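Local coordinates for galactonate dehydratase (Zobellia galactanivorans, PDB 5OLC), which belongs to the enolase superfamily, pairing a mandelate racemase-like N-terminal domain with an enolase-type barrel domain, at residues Y207-A212 / Y239-Q244. Numbering follows the deposited sequence.
Sequences YCYKEA and YKRLRQ
Tyr209 and Arg241 form a cation-pi contact that, with a small apolar patch, joins two neighbouring outer helices of the enolase-type barrel domain; no hydrogen bond crosses between 207-212 and 239-244. The evidence lies in the ring geometry: Arg241 CZ is 4.2 Å from the centroid of the Tyr209 ring and 21° off its normal. The guanidinium does not lie flat on the ring, since the two planes are 67° apart; Arg241 NE lies over one face, offset toward the rim, with Tyr209 CE2 its nearest ring atom at 3.3 Å, while CD adds an off-centre CH-pi contact. Tyr209 reaches across because its CG is anti to the backbone N (chi1 178°), and a bend at chi3 folds the arginine back over the ring. Deeper in, Leu242 CD2 meets Ala212 CB at 3.8 Å, and Tyr209 CE1 lies 4.1 Å from Leu242 CB. Arg241 NH1 also forms a salt bridge with Asp269 of a second subunit, whose Asp272 packs on Tyr209, placing the cation-pi pair at a subunit interface. Cys208 sits at the N-cap position of helix 209-219, and Leu242 of helix 236-245 also packs against Ile213 of helix 209-219, Pro230 of a loop and Ile250 of barrel strand 250-252.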
loop_
_atom_site.group_PDB
_atom_site.type_symbol
_atom_site.label_atom_id
_atom_site.label_comp_id
_atom_site.label_asym_id
_atom_site.label_seq_id
_atom_site.Cartn_x
_atom_site.Cartn_y
_atom_site.Cartn_z
ATOM N N TYR A 207 -3.243 29.849 -3.649
ATOM C CA TYR A 207 -1.862 29.405 -3.757
ATOM C C TYR A 207 -1.723 27.946 -4.175
ATOM O O TYR A 207 -2.638 27.145 -3.976
ATOM C CB TYR A 207 -1.098 29.667 -2.450
ATOM C CG TYR A 207 -0.805 31.127 -2.187
ATOM C CD1 TYR A 207 0.074 31.837 -2.995
ATOM C CD2 TYR A 207 -1.359 31.782 -1.093
ATOM C CE1 TYR A 207 0.372 33.173 -2.741
ATOM C CE2 TYR A 207 -1.060 33.116 -0.821
ATOM C CZ TYR A 207 -0.200 33.809 -1.653
ATOM O OH TYR A 207 0.083 35.125 -1.413
ATOM N N CYS A 208 -0.571 27.623 -4.781
ATOM C CA CYS A 208 -0.186 26.286 -5.224
ATOM C C CYS A 208 0.815 25.763 -4.204
ATOM O O CYS A 208 1.344 26.555 -3.423
ATOM C CB CYS A 208 0.417 26.329 -6.628
ATOM S SG CYS A 208 -0.565 27.263 -7.834
ATOM N N TYR A 209 1.079 24.446 -4.201
ATOM C CA TYR A 209 1.996 23.819 -3.250
ATOM C C TYR A 209 3.329 24.570 -3.053
ATOM O O TYR A 209 3.701 24.806 -1.907
ATOM C CB TYR A 209 2.247 22.341 -3.592
ATOM C CG TYR A 209 3.238 21.677 -2.660
ATOM C CD1 TYR A 209 2.981 21.576 -1.293
ATOM C CD2 TYR A 209 4.444 21.173 -3.137
ATOM C CE1 TYR A 209 3.906 21.002 -0.425
ATOM C CE2 TYR A 209 5.370 20.580 -2.280
ATOM C CZ TYR A 209 5.093 20.493 -0.925
ATOM O OH TYR A 209 6.000 19.914 -0.078
ATOM N N LYS A 210 4.016 24.959 -4.149
ATOM C CA LYS A 210 5.291 25.697 -4.112
ATOM C C LYS A 210 5.131 27.093 -3.468
ATOM O O LYS A 210 6.021 27.555 -2.749
ATOM C CB LYS A 210 5.875 25.852 -5.531
ATOM C CG LYS A 210 6.491 24.581 -6.135
ATOM C CD LYS A 210 7.310 24.878 -7.405
ATOM C CE LYS A 210 6.480 25.071 -8.662
ATOM N NZ LYS A 210 7.174 25.907 -9.681
ATOM N N GLU A 211 4.005 27.757 -3.752
ATOM C CA GLU A 211 3.679 29.085 -3.239
ATOM C C GLU A 211 3.243 29.030 -1.776
ATOM O O GLU A 211 3.482 29.985 -1.029
ATOM C CB GLU A 211 2.577 29.719 -4.101
ATOM C CG GLU A 211 3.075 30.248 -5.437
ATOM C CD GLU A 211 2.037 30.569 -6.496
ATOM O OE1 GLU A 211 0.864 30.158 -6.346
ATOM O OE2 GLU A 211 2.414 31.203 -7.508
ATOM N N ALA A 212 2.603 27.910 -1.377
ATOM C CA ALA A 212 2.092 27.672 -0.031
ATOM C C ALA A 212 3.205 27.431 0.981
ATOM O O ALA A 212 3.181 28.083 2.026
ATOM C CB ALA A 212 1.103 26.516 -0.036
ATOM N N TYR A 239 -1.935 19.171 0.187
ATOM C CA TYR A 239 -2.281 19.392 1.595
ATOM C C TYR A 239 -1.350 18.537 2.465
ATOM O O TYR A 239 -0.607 19.087 3.284
ATOM C CB TYR A 239 -3.757 18.999 1.852
ATOM C CG TYR A 239 -4.764 20.129 1.723
ATOM C CD1 TYR A 239 -5.064 20.950 2.807
ATOM C CD2 TYR A 239 -5.483 20.319 0.548
ATOM C CE1 TYR A 239 -6.000 21.978 2.703
ATOM C CE2 TYR A 239 -6.411 21.356 0.423
ATOM C CZ TYR A 239 -6.668 22.184 1.508
ATOM O OH TYR A 239 -7.588 23.209 1.404
ATOM N N LYS A 240 -1.346 17.193 2.223
ATOM C CA LYS A 240 -0.523 16.205 2.932
ATOM C C LYS A 240 0.958 16.585 2.959
ATOM O O LYS A 240 1.562 16.542 4.033
ATOM C CB LYS A 240 -0.709 14.785 2.358
ATOM C CG LYS A 240 -0.174 13.701 3.299
ATOM C CD LYS A 240 -0.382 12.295 2.782
ATOM C CE LYS A 240 -0.010 11.286 3.843
ATOM N NZ LYS A 240 -0.703 9.986 3.641
ATOM N N ARG A 241 1.532 16.955 1.781
ATOM C CA ARG A 241 2.938 17.369 1.624
ATOM C C ARG A 241 3.220 18.639 2.445
ATOM O O ARG A 241 4.228 18.709 3.145
ATOM C CB ARG A 241 3.269 17.640 0.144
ATOM C CG ARG A 241 3.686 16.444 -0.728
ATOM C CD ARG A 241 4.338 16.878 -2.058
ATOM N NE ARG A 241 3.569 17.914 -2.769
ATOM C CZ ARG A 241 2.761 17.700 -3.805
ATOM N NH1 ARG A 241 2.616 16.476 -4.303
ATOM N NH2 ARG A 241 2.101 18.710 -4.359
ATOM N N LEU A 242 2.318 19.632 2.357
ATOM C CA LEU A 242 2.432 20.910 3.060
ATOM C C LEU A 242 2.478 20.697 4.563
ATOM O O LEU A 242 3.305 21.308 5.245
ATOM C CB LEU A 242 1.279 21.842 2.669
ATOM C CG LEU A 242 1.376 23.281 3.137
ATOM C CD1 LEU A 242 2.604 23.958 2.612
ATOM C CD2 LEU A 242 0.217 24.045 2.673
ATOM N N ARG A 243 1.627 19.784 5.062
ATOM C CA ARG A 243 1.538 19.381 6.465
ATOM C C ARG A 243 2.886 18.789 6.923
ATOM O O ARG A 243 3.333 19.065 8.039
ATOM C CB ARG A 243 0.427 18.331 6.603
ATOM C CG ARG A 243 -0.401 18.448 7.862
ATOM C CD ARG A 243 -1.312 17.258 7.967
ATOM N NE ARG A 243 -1.759 17.042 9.340
ATOM C CZ ARG A 243 -2.414 15.959 9.734
ATOM N NH1 ARG A 243 -2.675 14.985 8.873
ATOM N NH2 ARG A 243 -2.807 15.835 10.998
ATOM N N GLN A 244 3.540 18.005 6.036
ATOM C CA GLN A 244 4.831 17.348 6.272
ATOM C C GLN A 244 5.994 18.338 6.266
ATOM O O GLN A 244 6.969 18.117 6.977
ATOM C CB GLN A 244 5.082 16.237 5.228
ATOM C CG GLN A 244 4.218 14.989 5.433
ATOM C CD GLN A 244 4.214 13.982 4.294
ATOM O OE1 GLN A 244 4.650 14.250 3.166
ATOM N NE2 GLN A 244 3.681 12.796 4.567
#